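Local coordinates for NikO protein (Streptomyces tendae, PDB 4FQD) that works as an enolpyruvyl transferase essential in nikkomycin biosynthesis and, as a MurA-type enzyme, probably transfers the enolpyruvyl group of phosphoenolpyruvate to a uridine nucleotide, at residues Gly26-Ser31 with Leu283-Pro288; Ser48-Ile53 with Thr86-Ala91; Val121-Ala126 with Ser162-Ala167; Thr209-His214 with Pro240-Ile245; Val330-Met335 with Thr358-Ala363. The protein carries 4 engineered substitutions. One frame throughout, in Å; residues are numbered along the deposited sequence.

Contact 1. Residues Gly26-Ser31 with Leu283-Pro288; sequences GAVRTS and LRITGP
T286 O is gripped twice by one residue: T30 N and T30 OG1 each donate to it, both at 2.9 Å. The backbone donor lies 24° and the hydroxyl 16° out of the carbonyl plane. OG1 reaches this carbonyl because it sits between the backbone N and the carbonyl carbon of T30 (chi1 58°), and this turns CG2 toward I285, whose CG2 it meets at 3.7 Å; these two side chains stand roughly square to each other. G287 carries no side chain, which lets T30 OG1 come within 3.4 Å of G287 CA. Farther back along the strands the bonding is plain parallel sheet: V28 N donates to R284 O, and V28 O receives T286 N at 2.9 Å. V28 is thus held on both its backbone polar atoms, and its neighbours A27 and R29 point the other way. Strand 27-29 forms the edge of a mixed sheet in which 283-286 is the next strand and 317-320 the one after, part of the inverse alpha/beta barrel of the EPSP synthase family. On the inner face V28 and I285 run side by side, V28 CG2 lying 3.7 Å from I285 CG1, and W271 of helix 265-278 covers both. L283 brings CD1 to 3.3 Å from G26 O at the start of this row. The outer face is more polar: T286 OG1 lies 3.4 Å from R29 CB, while the guanidinium of R284 has A27 CB obliquely beside it and forms its salt bridge with E317.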
# COMPACT_ATOMS: atom_id res chain seq x y z
N GLY A 26 34.92 4.42 3.37
CA GLY A 26 35.31 5.77 3.00
C GLY A 26 34.17 6.76 3.13
O GLY A 26 33.22 6.53 3.87
N ALA A 27 34.27 7.86 2.40
CA ALA A 27 33.23 8.88 2.41
C ALA A 27 32.76 9.20 1.00
O ALA A 27 33.53 9.12 0.04
CB ALA A 27 33.74 10.14 3.10
N VAL A 28 31.49 9.56 0.88
CA VAL A 28 30.93 9.95 -0.41
C VAL A 28 30.27 11.32 -0.33
O VAL A 28 29.64 11.66 0.67
CB VAL A 28 29.88 8.92 -0.90
CG1 VAL A 28 30.56 7.63 -1.32
CG2 VAL A 28 28.84 8.66 0.17
N ARG A 29 30.44 12.12 -1.38
CA ARG A 29 29.77 13.41 -1.45
C ARG A 29 28.69 13.39 -2.53
O ARG A 29 28.92 12.93 -3.65
CB ARG A 29 30.78 14.54 -1.71
CG ARG A 29 31.60 14.39 -2.98
CD ARG A 29 32.53 15.57 -3.18
NE ARG A 29 31.81 16.83 -3.31
CZ ARG A 29 32.07 17.93 -2.61
NH1 ARG A 29 33.05 17.92 -1.71
NH2 ARG A 29 31.36 19.03 -2.80
N THR A 30 27.51 13.87 -2.18
CA THR A 30 26.38 13.86 -3.09
C THR A 30 26.42 15.05 -4.04
O THR A 30 27.07 16.06 -3.77
CB THR A 30 25.04 13.88 -2.33
OG1 THR A 30 24.99 15.04 -1.49
CG2 THR A 30 24.90 12.63 -1.48
N SER A 31 25.72 14.92 -5.17
CA SER A 31 25.55 16.03 -6.09
C SER A 31 24.14 16.59 -5.94
O SER A 31 23.29 15.98 -5.29
CB SER A 31 25.79 15.57 -7.53
OG SER A 31 27.14 15.18 -7.72
N LEU A 283 29.07 4.32 6.74
CA LEU A 283 29.37 5.11 5.55
C LEU A 283 28.90 6.55 5.69
O LEU A 283 27.70 6.81 5.81
CB LEU A 283 28.73 4.46 4.32
CG LEU A 283 29.11 5.09 2.97
CD1 LEU A 283 30.58 4.85 2.68
CD2 LEU A 283 28.23 4.53 1.86
N ARG A 284 29.84 7.48 5.66
CA ARG A 284 29.52 8.90 5.78
C ARG A 284 29.12 9.47 4.42
O ARG A 284 29.86 9.34 3.45
CB ARG A 284 30.71 9.66 6.36
CG ARG A 284 30.33 10.77 7.32
CD ARG A 284 31.56 11.33 8.02
NE ARG A 284 32.51 11.89 7.07
CZ ARG A 284 32.53 13.17 6.70
NH1 ARG A 284 31.64 14.01 7.20
NH2 ARG A 284 33.43 13.59 5.83
N ILE A 285 27.95 10.08 4.37
CA ILE A 285 27.42 10.64 3.13
C ILE A 285 27.18 12.14 3.29
O ILE A 285 26.30 12.55 4.05
CB ILE A 285 26.10 9.95 2.73
CG1 ILE A 285 26.25 8.43 2.81
CG2 ILE A 285 25.67 10.39 1.34
CD1 ILE A 285 24.93 7.69 2.83
N THR A 286 27.95 12.95 2.58
CA THR A 286 27.90 14.40 2.76
C THR A 286 27.15 15.12 1.65
O THR A 286 26.94 14.58 0.56
CB THR A 286 29.32 15.00 2.87
OG1 THR A 286 30.01 14.83 1.63
CG2 THR A 286 30.10 14.33 3.99
N GLY A 287 26.75 16.35 1.93
CA GLY A 287 26.04 17.18 0.98
C GLY A 287 25.51 18.43 1.67
O GLY A 287 24.97 18.34 2.76
N PRO A 288 25.69 19.59 1.03
CA PRO A 288 25.25 20.87 1.62
C PRO A 288 23.74 20.91 1.82
O PRO A 288 22.98 20.92 0.86
CB PRO A 288 25.68 21.91 0.58
CG PRO A 288 25.80 21.14 -0.70
CD PRO A 288 26.27 19.78 -0.31

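Contact 2. Residues Ser48-Ile53 with Thr86-Ala91; sequences SAPVRI and TVDASA. Engineered in segment 48-53: R52 (natural residue Pro).
V51 and V87 face each other as the hydrogen-bonded pair of two antiparallel strands, an inner pair of a mixed four-stranded sheet of the EPSP synthase fold. V51 N gives a straight bond to V87 O (2.8 Å, 169° at the hydrogen), and V87 N returns a longer one to V51 O at 3.2 Å. On the same face V87 CG2 rests 4.0 Å from V51 CB, and A44 of helix 34-44 covers both valines. On the other face the carboxylate of D88 lies alongside the P50 ring, OD2 being 3.6 Å from P50 CD. The CG of D88 stands opposite its own backbone N (chi1 -162°), which leans the group over the A49-P50 peptide. R52, an engineered residue, sends an extended chain past T86, R52 CG 4.0 Å from T86 OG1. Farther out, D88 OD1 accepts from S90 N, met from above the carboxylate plane; this is an Asx turn that leaves S90 beside S48. S90 OG also donates to D88 OD1, at a doubtfully short distance, and lies 2.9 Å from S48 O. Where the strands part, one water bridges them, donating to A49 O and accepting from A89 N, each at 2.7 Å.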
# COMPACT_ATOMS: atom_id res chain seq x y z
N SER A 48 14.80 37.40 -17.14
CA SER A 48 15.77 38.26 -17.81
C SER A 48 16.91 38.57 -16.86
O SER A 48 17.51 39.65 -16.92
CB SER A 48 15.11 39.56 -18.27
OG SER A 48 13.94 39.30 -19.02
N ALA A 49 17.20 37.63 -15.97
CA ALA A 49 18.23 37.82 -14.95
C ALA A 49 19.12 36.59 -14.84
O ALA A 49 18.65 35.47 -15.06
CB ALA A 49 17.59 38.14 -13.61
N PRO A 50 20.40 36.79 -14.50
CA PRO A 50 21.31 35.66 -14.32
C PRO A 50 20.96 34.83 -13.09
O PRO A 50 20.63 35.39 -12.04
CB PRO A 50 22.67 36.34 -14.13
CG PRO A 50 22.35 37.70 -13.61
CD PRO A 50 21.07 38.08 -14.30
N VAL A 51 21.02 33.51 -13.22
CA VAL A 51 20.74 32.61 -12.11
C VAL A 51 21.95 31.73 -11.81
O VAL A 51 22.33 30.90 -12.62
CB VAL A 51 19.52 31.73 -12.40
CG1 VAL A 51 19.32 30.71 -11.29
CG2 VAL A 51 18.27 32.58 -12.58
N ARG A 52 22.54 31.93 -10.64
CA ARG A 52 23.70 31.14 -10.23
C ARG A 52 23.28 29.92 -9.44
O ARG A 52 22.72 30.03 -8.35
CB ARG A 52 24.68 31.99 -9.42
CG ARG A 52 25.95 31.24 -9.05
CD ARG A 52 26.92 32.11 -8.28
NE ARG A 52 28.18 31.40 -8.04
CZ ARG A 52 29.18 31.89 -7.32
NH1 ARG A 52 29.09 33.09 -6.77
NH2 ARG A 52 30.29 31.17 -7.16
N ILE A 53 23.56 28.74 -9.99
CA ILE A 53 23.15 27.49 -9.37
C ILE A 53 24.33 26.75 -8.76
O ILE A 53 25.13 26.14 -9.47
CB ILE A 53 22.45 26.57 -10.39
CG1 ILE A 53 21.35 27.33 -11.12
CG2 ILE A 53 21.89 25.34 -9.70
CD1 ILE A 53 20.66 26.52 -12.20
N THR A 86 25.83 28.69 -14.14
CA THR A 86 25.31 30.05 -14.29
C THR A 86 24.62 30.22 -15.64
O THR A 86 25.24 30.07 -16.70
CB THR A 86 26.42 31.10 -14.15
OG1 THR A 86 27.02 30.99 -12.86
CG2 THR A 86 25.85 32.50 -14.33
N VAL A 87 23.33 30.54 -15.60
CA VAL A 87 22.54 30.73 -16.81
C VAL A 87 21.92 32.12 -16.85
O VAL A 87 21.75 32.77 -15.81
CB VAL A 87 21.42 29.68 -16.94
CG1 VAL A 87 22.01 28.29 -17.09
CG2 VAL A 87 20.50 29.75 -15.73
N ASP A 88 21.59 32.59 -18.05
CA ASP A 88 20.95 33.89 -18.22
C ASP A 88 20.15 33.89 -19.53
O ASP A 88 20.72 33.79 -20.61
CB ASP A 88 21.99 35.01 -18.24
CG ASP A 88 21.38 36.38 -17.99
OD1 ASP A 88 20.15 36.52 -18.13
OD2 ASP A 88 22.14 37.31 -17.65
N ALA A 89 18.84 34.03 -19.41
CA ALA A 89 17.96 33.97 -20.57
C ALA A 89 17.58 35.36 -21.08
O ALA A 89 16.57 35.52 -21.76
CB ALA A 89 16.71 33.16 -20.25
N SER A 90 18.39 36.36 -20.74
CA SER A 90 18.12 37.74 -21.14
C SER A 90 18.13 37.90 -22.66
O SER A 90 17.21 38.49 -23.23
CB SER A 90 19.14 38.69 -20.51
OG SER A 90 19.13 38.58 -19.10
N ALA A 91 19.17 37.38 -23.30
CA ALA A 91 19.34 37.55 -24.74
C ALA A 91 18.75 36.38 -25.54
O ALA A 91 19.13 36.14 -26.68
CB ALA A 91 20.81 37.73 -25.09
O HOH W 1 17.67 33.80 -16.99

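Contact 3. Residues Val121-Ala126 with Ser162-Ala167; sequences VARLSA and SVDLTA
R123 lies alongside its antiparallel partner D164 for nearly its whole length. CB is 3.6 Å from D164 OD1, and CG comes closer to the same oxygen, at 3.2 Å. With CG opposite the backbone N (chi1 -172°) and the chain extended as far as NE, CD still lies near D164 OD1 and NE draws level with S162 CB. Beyond CZ the guanidinium turns back, and NH1 closes a salt bridge to D164 OD1 at 2.8 Å, with OD2 at 3.2 Å. The guanidinium and carboxylate planes are 56° apart, so this is one nitrogen set against a tilted carboxylate and not a flat two-pronged pairing. D164 OD2 also has a long, weak ion pair with R156 on the third strand. Beneath, A122 pairs with L165 and L124 with V163, both through backbone bonds in each direction; L165 N to A122 O and L124 N to V163 O, both modelled at 2.5 Å, are doubtfully short. The apolar face holds A122 CB 4.1 Å from L165 CB, and L124 CB 4.0 Å from V163 CB. L145 of helix 142-149 packs on L124, V163 and L165, and L115 of helix 112-118 on A122. V121 CG1 touches T166 CG2 at 3.7 Å on the salt-bridge face. One side layered on helices and the other largely polar fits the helix-backed sheets of the inverse alpha/beta barrel of the EPSP synthase family.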
# COMPACT_ATOMS: atom_id res chain seq x y z
N VAL A 121 5.30 31.33 -29.98
CA VAL A 121 5.28 30.04 -30.65
C VAL A 121 6.34 29.11 -30.09
O VAL A 121 7.36 29.56 -29.56
CB VAL A 121 5.48 30.17 -32.17
CG1 VAL A 121 4.21 30.66 -32.84
CG2 VAL A 121 6.65 31.10 -32.47
N ALA A 122 6.09 27.80 -30.20
CA ALA A 122 7.03 26.79 -29.73
C ALA A 122 6.72 25.45 -30.38
O ALA A 122 5.56 25.05 -30.48
CB ALA A 122 6.98 26.67 -28.22
N ARG A 123 7.76 24.76 -30.83
CA ARG A 123 7.59 23.45 -31.45
C ARG A 123 8.01 22.34 -30.50
O ARG A 123 9.11 22.36 -29.95
CB ARG A 123 8.39 23.36 -32.76
CG ARG A 123 8.11 22.10 -33.56
CD ARG A 123 8.85 22.12 -34.89
NE ARG A 123 8.34 21.10 -35.80
CZ ARG A 123 7.42 21.31 -36.73
NH1 ARG A 123 6.88 22.52 -36.88
NH2 ARG A 123 7.02 20.32 -37.52
N LEU A 124 7.12 21.36 -30.32
CA LEU A 124 7.42 20.23 -29.46
C LEU A 124 7.79 19.01 -30.29
O LEU A 124 6.93 18.24 -30.71
CB LEU A 124 6.22 19.91 -28.56
CG LEU A 124 6.45 18.83 -27.50
CD1 LEU A 124 7.73 19.13 -26.73
CD2 LEU A 124 5.27 18.75 -26.55
N SER A 125 9.09 18.84 -30.53
CA SER A 125 9.60 17.76 -31.37
C SER A 125 9.34 16.39 -30.76
O SER A 125 9.23 16.25 -29.54
CB SER A 125 11.10 17.94 -31.62
OG SER A 125 11.36 19.19 -32.24
N ALA A 126 9.23 15.38 -31.61
CA ALA A 126 8.98 14.01 -31.17
C ALA A 126 10.18 13.11 -31.44
O ALA A 126 11.24 13.27 -30.82
CB ALA A 126 7.74 13.46 -31.85
N SER A 162 5.13 15.65 -33.85
CA SER A 162 5.54 16.93 -33.28
C SER A 162 4.34 17.85 -33.10
O SER A 162 3.35 17.74 -33.82
CB SER A 162 6.59 17.60 -34.17
OG SER A 162 7.76 16.80 -34.27
N VAL A 163 4.44 18.76 -32.14
CA VAL A 163 3.35 19.68 -31.85
C VAL A 163 3.82 21.13 -31.92
O VAL A 163 4.86 21.48 -31.37
CB VAL A 163 2.73 19.42 -30.46
CG1 VAL A 163 1.47 20.24 -30.28
CG2 VAL A 163 2.44 17.94 -30.28
N ASP A 164 3.04 21.97 -32.60
CA ASP A 164 3.33 23.40 -32.68
C ASP A 164 2.44 24.17 -31.70
O ASP A 164 1.22 24.11 -31.79
CB ASP A 164 3.11 23.91 -34.10
CG ASP A 164 4.15 23.39 -35.07
OD1 ASP A 164 5.32 23.24 -34.66
OD2 ASP A 164 3.80 23.14 -36.24
N LEU A 165 3.07 24.89 -30.78
CA LEU A 165 2.32 25.66 -29.79
C LEU A 165 2.19 27.12 -30.23
O LEU A 165 3.13 27.71 -30.75
CB LEU A 165 2.99 25.58 -28.42
CG LEU A 165 3.29 24.19 -27.85
CD1 LEU A 165 3.63 24.29 -26.37
CD2 LEU A 165 2.14 23.23 -28.08
N THR A 166 1.01 27.69 -30.02
CA THR A 166 0.76 29.09 -30.34
C THR A 166 -0.03 29.78 -29.23
O THR A 166 -0.92 29.18 -28.63
CB THR A 166 -0.01 29.24 -31.67
OG1 THR A 166 -1.11 28.32 -31.70
CG2 THR A 166 0.90 28.97 -32.85
N ALA A 167 0.30 31.04 -28.97
CA ALA A 167 -0.38 31.81 -27.93
C ALA A 167 -0.21 33.31 -28.14
O ALA A 167 0.85 33.87 -27.85
CB ALA A 167 0.13 31.41 -26.56

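Contact 4. Residues Thr209-His214 with Pro240-Ile245; sequences TTTLQH and PETWVI
E241 swings its side chain toward H214 through two turns: CG stands opposite the carbonyl carbon (chi1 -58°), and the chain then bends at chi2 (-70°). This lays OE1 3.4 Å from H214 CA and 3.7 Å from H214 CD2. The two side chains cross at about a right angle, while the ring and carboxylate planes are 34° apart. The backbone holds the same pair: H214 N donates to E241 O at 2.9 Å, one step past the last strand residue, Q213. From there the two strands run antiparallel, with L212-W243 and T210-I245 as hydrogen-bonded pairs. L212 N reaches W243 O at 2.7 Å, and I245 N reaches T210 O at the same distance. These are the middle strands of a mixed four-stranded sheet in the EPSP synthase fold, flanked by 174-176 beside 209-213 and by 235-239 beside 242-248. On the face turned to helix 192-204, L212 CG and I245 CD1 meet at 3.7 Å, and L200 packs against both. W243 leads away from strand 209-213 to stack on F237. The other face carries threonines and V244: T209 CG2 touches V244 CG1 at 3.7 Å, and T211 CG2 lies 3.8 Å from T242 CG2. The polar ends of E241 and H214 have partners beyond the two strands. E241 OE1 makes a salt bridge with R337 and H214 ND1 is hydrogen-bonded to D176 OD1, tying this end of the strand pair to other parts of the chain. The two side chains meet only through C-to-O and C-to-C contacts, and the backbone bond joins the pair.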
# COMPACT_ATOMS: atom_id res chain seq x y z
N THR A 209 -4.17 36.59 -11.94
CA THR A 209 -4.07 35.72 -10.78
C THR A 209 -4.39 34.27 -11.11
O THR A 209 -5.51 33.94 -11.52
CB THR A 209 -5.01 36.19 -9.65
OG1 THR A 209 -4.58 37.48 -9.18
CG2 THR A 209 -4.99 35.21 -8.49
N THR A 210 -3.40 33.40 -10.94
CA THR A 210 -3.58 31.97 -11.17
C THR A 210 -3.60 31.24 -9.83
O THR A 210 -2.72 31.45 -8.99
CB THR A 210 -2.46 31.40 -12.07
OG1 THR A 210 -2.55 31.99 -13.37
CG2 THR A 210 -2.59 29.89 -12.19
N THR A 211 -4.59 30.38 -9.64
CA THR A 211 -4.74 29.65 -8.39
C THR A 211 -4.66 28.14 -8.61
O THR A 211 -5.47 27.57 -9.34
CB THR A 211 -6.07 29.99 -7.69
OG1 THR A 211 -6.17 31.41 -7.51
CG2 THR A 211 -6.14 29.31 -6.33
N LEU A 212 -3.68 27.51 -7.98
CA LEU A 212 -3.48 26.07 -8.13
C LEU A 212 -3.93 25.32 -6.88
O LEU A 212 -3.67 25.75 -5.76
CB LEU A 212 -2.01 25.76 -8.44
CG LEU A 212 -1.39 26.56 -9.59
CD1 LEU A 212 0.01 26.07 -9.89
CD2 LEU A 212 -2.27 26.49 -10.83
N GLN A 213 -4.60 24.19 -7.09
CA GLN A 213 -5.15 23.43 -5.98
C GLN A 213 -4.52 22.04 -5.86
O GLN A 213 -4.32 21.36 -6.86
CB GLN A 213 -6.66 23.29 -6.15
CG GLN A 213 -7.41 23.33 -4.85
CD GLN A 213 -7.34 24.69 -4.20
OE1 GLN A 213 -7.24 24.80 -2.98
NE2 GLN A 213 -7.40 25.74 -5.01
N HIS A 214 -4.23 21.64 -4.63
CA HIS A 214 -3.60 20.35 -4.34
C HIS A 214 -2.32 20.13 -5.15
O HIS A 214 -2.25 19.23 -5.98
CB HIS A 214 -4.57 19.20 -4.59
CG HIS A 214 -5.88 19.33 -3.88
ND1 HIS A 214 -7.04 19.68 -4.52
CD2 HIS A 214 -6.20 19.17 -2.57
CE1 HIS A 214 -8.03 19.73 -3.64
NE2 HIS A 214 -7.54 19.42 -2.45
N PRO A 240 -3.20 25.30 2.95
CA PRO A 240 -2.38 24.08 2.90
C PRO A 240 -2.39 23.46 1.52
O PRO A 240 -1.42 22.83 1.12
CB PRO A 240 -3.08 23.16 3.90
CG PRO A 240 -3.80 24.07 4.83
CD PRO A 240 -4.25 25.22 3.98
N GLU A 241 -3.50 23.63 0.79
CA GLU A 241 -3.64 23.05 -0.53
C GLU A 241 -3.94 24.10 -1.60
O GLU A 241 -4.41 23.77 -2.69
CB GLU A 241 -4.76 22.00 -0.53
CG GLU A 241 -4.56 20.87 0.48
CD GLU A 241 -3.42 19.94 0.11
OE1 GLU A 241 -2.92 20.04 -1.03
OE2 GLU A 241 -3.03 19.11 0.95
N THR A 242 -3.65 25.36 -1.28
CA THR A 242 -3.95 26.45 -2.20
C THR A 242 -2.74 27.34 -2.47
O THR A 242 -2.24 28.01 -1.57
CB THR A 242 -5.11 27.33 -1.69
OG1 THR A 242 -6.28 26.52 -1.52
CG2 THR A 242 -5.40 28.45 -2.68
N TRP A 243 -2.29 27.35 -3.72
CA TRP A 243 -1.20 28.22 -4.14
C TRP A 243 -1.70 29.27 -5.11
O TRP A 243 -2.35 28.95 -6.11
CB TRP A 243 -0.07 27.40 -4.78
CG TRP A 243 0.68 26.55 -3.80
CD1 TRP A 243 0.42 26.39 -2.47
CD2 TRP A 243 1.82 25.73 -4.08
NE1 TRP A 243 1.32 25.53 -1.91
CE2 TRP A 243 2.20 25.10 -2.88
CE3 TRP A 243 2.57 25.46 -5.24
CZ2 TRP A 243 3.28 24.23 -2.79
CZ3 TRP A 243 3.64 24.59 -5.15
CH2 TRP A 243 3.99 23.99 -3.93
N VAL A 244 -1.40 30.53 -4.82
CA VAL A 244 -1.85 31.64 -5.65
C VAL A 244 -0.68 32.37 -6.28
O VAL A 244 0.20 32.87 -5.59
CB VAL A 244 -2.69 32.64 -4.83
CG1 VAL A 244 -3.08 33.83 -5.68
CG2 VAL A 244 -3.93 31.96 -4.26
N ILE A 245 -0.67 32.43 -7.61
CA ILE A 245 0.38 33.14 -8.33
C ILE A 245 -0.15 34.44 -8.94
O ILE A 245 -0.88 34.42 -9.93
CB ILE A 245 0.97 32.29 -9.47
CG1 ILE A 245 1.42 30.92 -8.95
CG2 ILE A 245 2.13 33.03 -10.14
CD1 ILE A 245 0.46 29.80 -9.27

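Contact 5. Residues Val330-Met335 with Thr358-Ala363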
# COMPACT_ATOMS: atom_id res chain seq x y z
N VAL A 330 8.46 -4.85 5.09
CA VAL A 330 7.48 -3.77 5.09
C VAL A 330 6.56 -3.87 3.87
O VAL A 330 6.93 -4.44 2.85
CB VAL A 330 8.17 -2.39 5.05
CG1 VAL A 330 8.82 -2.07 6.39
CG2 VAL A 330 9.19 -2.33 3.92
N GLU A 331 5.36 -3.32 4.00
CA GLU A 331 4.48 -3.15 2.86
C GLU A 331 4.15 -1.67 2.71
O GLU A 331 3.83 -0.99 3.69
CB GLU A 331 3.22 -4.02 2.97
CG GLU A 331 2.15 -3.54 3.94
CD GLU A 331 1.16 -2.57 3.30
OE1 GLU A 331 0.29 -2.05 4.03
OE2 GLU A 331 1.24 -2.34 2.08
N PHE A 332 4.25 -1.16 1.49
CA PHE A 332 4.02 0.26 1.25
C PHE A 332 3.65 0.53 -0.21
O PHE A 332 3.70 -0.37 -1.05
CB PHE A 332 5.25 1.07 1.63
CG PHE A 332 6.45 0.81 0.77
CD1 PHE A 332 7.31 -0.24 1.06
CD2 PHE A 332 6.72 1.61 -0.33
CE1 PHE A 332 8.41 -0.49 0.27
CE2 PHE A 332 7.82 1.36 -1.13
CZ PHE A 332 8.67 0.31 -0.83
N THR A 333 3.30 1.77 -0.49
CA THR A 333 2.94 2.18 -1.83
C THR A 333 3.74 3.41 -2.26
O THR A 333 3.67 4.45 -1.62
CB THR A 333 1.44 2.50 -1.94
OG1 THR A 333 0.68 1.33 -1.62
CG2 THR A 333 1.09 2.96 -3.34
N ALA A 334 4.49 3.27 -3.34
CA ALA A 334 5.21 4.40 -3.91
C ALA A 334 4.21 5.35 -4.56
O ALA A 334 3.55 5.00 -5.54
CB ALA A 334 6.24 3.93 -4.93
N MET A 335 4.10 6.56 -4.01
CA MET A 335 3.11 7.52 -4.49
C MET A 335 3.67 8.94 -4.54
O MET A 335 4.74 9.21 -4.02
CB MET A 335 1.86 7.47 -3.61
CG MET A 335 2.14 7.69 -2.14
SD MET A 335 0.69 7.50 -1.10
CE MET A 335 1.35 7.96 0.50
N THR A 358 8.26 -8.60 1.62
CA THR A 358 8.14 -7.16 1.42
C THR A 358 7.23 -6.88 0.24
O THR A 358 7.48 -7.35 -0.87
CB THR A 358 9.51 -6.50 1.19
OG1 THR A 358 10.23 -6.43 2.43
CG2 THR A 358 9.33 -5.09 0.64
N TYR A 359 6.16 -6.12 0.48
CA TYR A 359 5.19 -5.81 -0.57
C TYR A 359 5.35 -4.38 -1.06
O TYR A 359 5.24 -3.43 -0.29
CB TYR A 359 3.77 -6.04 -0.05
CG TYR A 359 3.52 -7.43 0.47
CD1 TYR A 359 3.77 -7.75 1.80
CD2 TYR A 359 3.03 -8.43 -0.36
CE1 TYR A 359 3.54 -9.03 2.28
CE2 TYR A 359 2.80 -9.71 0.11
CZ TYR A 359 3.06 -10.00 1.44
OH TYR A 359 2.83 -11.27 1.91
N ILE A 360 5.61 -4.24 -2.35
CA ILE A 360 5.82 -2.92 -2.95
C ILE A 360 4.79 -2.64 -4.03
O ILE A 360 4.68 -3.38 -5.01
CB ILE A 360 7.23 -2.79 -3.55
CG1 ILE A 360 8.29 -3.02 -2.47
CG2 ILE A 360 7.41 -1.43 -4.21
CD1 ILE A 360 9.71 -2.95 -2.98
N ARG A 361 4.02 -1.56 -3.85
CA ARG A 361 3.02 -1.18 -4.83
C ARG A 361 3.39 0.13 -5.52
O ARG A 361 3.70 1.12 -4.87
CB ARG A 361 1.64 -1.04 -4.17
CG ARG A 361 0.50 -0.95 -5.16
CD ARG A 361 -0.82 -0.76 -4.46
NE ARG A 361 -1.93 -1.35 -5.21
CZ ARG A 361 -2.41 -2.57 -4.98
NH1 ARG A 361 -1.90 -3.32 -4.02
NH2 ARG A 361 -3.42 -3.03 -5.71
N GLU A 362 3.34 0.11 -6.85
CA GLU A 362 3.65 1.28 -7.65
C GLU A 362 2.39 2.05 -8.00
O GLU A 362 1.48 1.51 -8.63
CB GLU A 362 4.38 0.86 -8.93
CG GLU A 362 4.60 1.99 -9.91
CD GLU A 362 5.56 3.04 -9.39
OE1 GLU A 362 6.70 2.67 -9.05
OE2 GLU A 362 5.17 4.22 -9.33
N ALA A 363 2.33 3.32 -7.60
CA ALA A 363 1.15 4.14 -7.85
C ALA A 363 1.49 5.43 -8.61
O ALA A 363 0.72 6.39 -8.57
CB ALA A 363 0.44 4.46 -6.55
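F332, Y359 and R361 carry much of this contact. F332 CG stands between the backbone N and the carbonyl carbon (chi1 66°), which brings the ring alongside I360: CE1 and CZ each lie 3.7 Å from I360 CG1, the two side chains pointing the same way. L347 of helix 344-351 and L303 of helix 298-307 pack on the ring. Both backbone polar atoms of F332 are bonded to 358-363: N donates to Y359 O at 3.0 Å and O accepts from R361 N. The next links are Y359 N to V330 O and A334 N to R361 O, the latter at 2.8 Å. Strands 331-334 and 356-362 are the neighbouring parallel strands of a beta-alpha-beta crossover, with helix 344-351 bridging them, in the inverse alpha/beta barrel of the EPSP synthase family. On the face away from that helix, Y359 CB meets E331 CB at 3.7 Å, and the tyrosine ring passes obliquely by the same methylene. R361 extends from CG to NE, with CB 3.6 Å from T333 OG1 on its way outward. This face lies against the second subunit: E331 OE1 accepts from T333 N of the second subunit, and R361 approaches its own copy there. A363 CB lies 3.6 Å from T333 CG2.

Overall arrangement
From the N terminus the chain first lays down 26-31, whose partner 283-288 lies 252 residues ahead; contact 1 thus encloses contacts 2, 3 and 4 in one long excursion. Within it these three follow in series, each closing a short loop: 48-53 with 86-91, 121-126 with 162-167, 209-214 with 240-245. None of the loops cross. Contact 5 opens only after contact 1 has closed and joins 331-334 to 356-362, which helix 344-351 connects along the chain. Each contact belongs to a different sheet. Contacts 1 and 3, whose centres are about 41 Å apart, lie on opposite sides of the chain's centre, as do contacts 2 and 5.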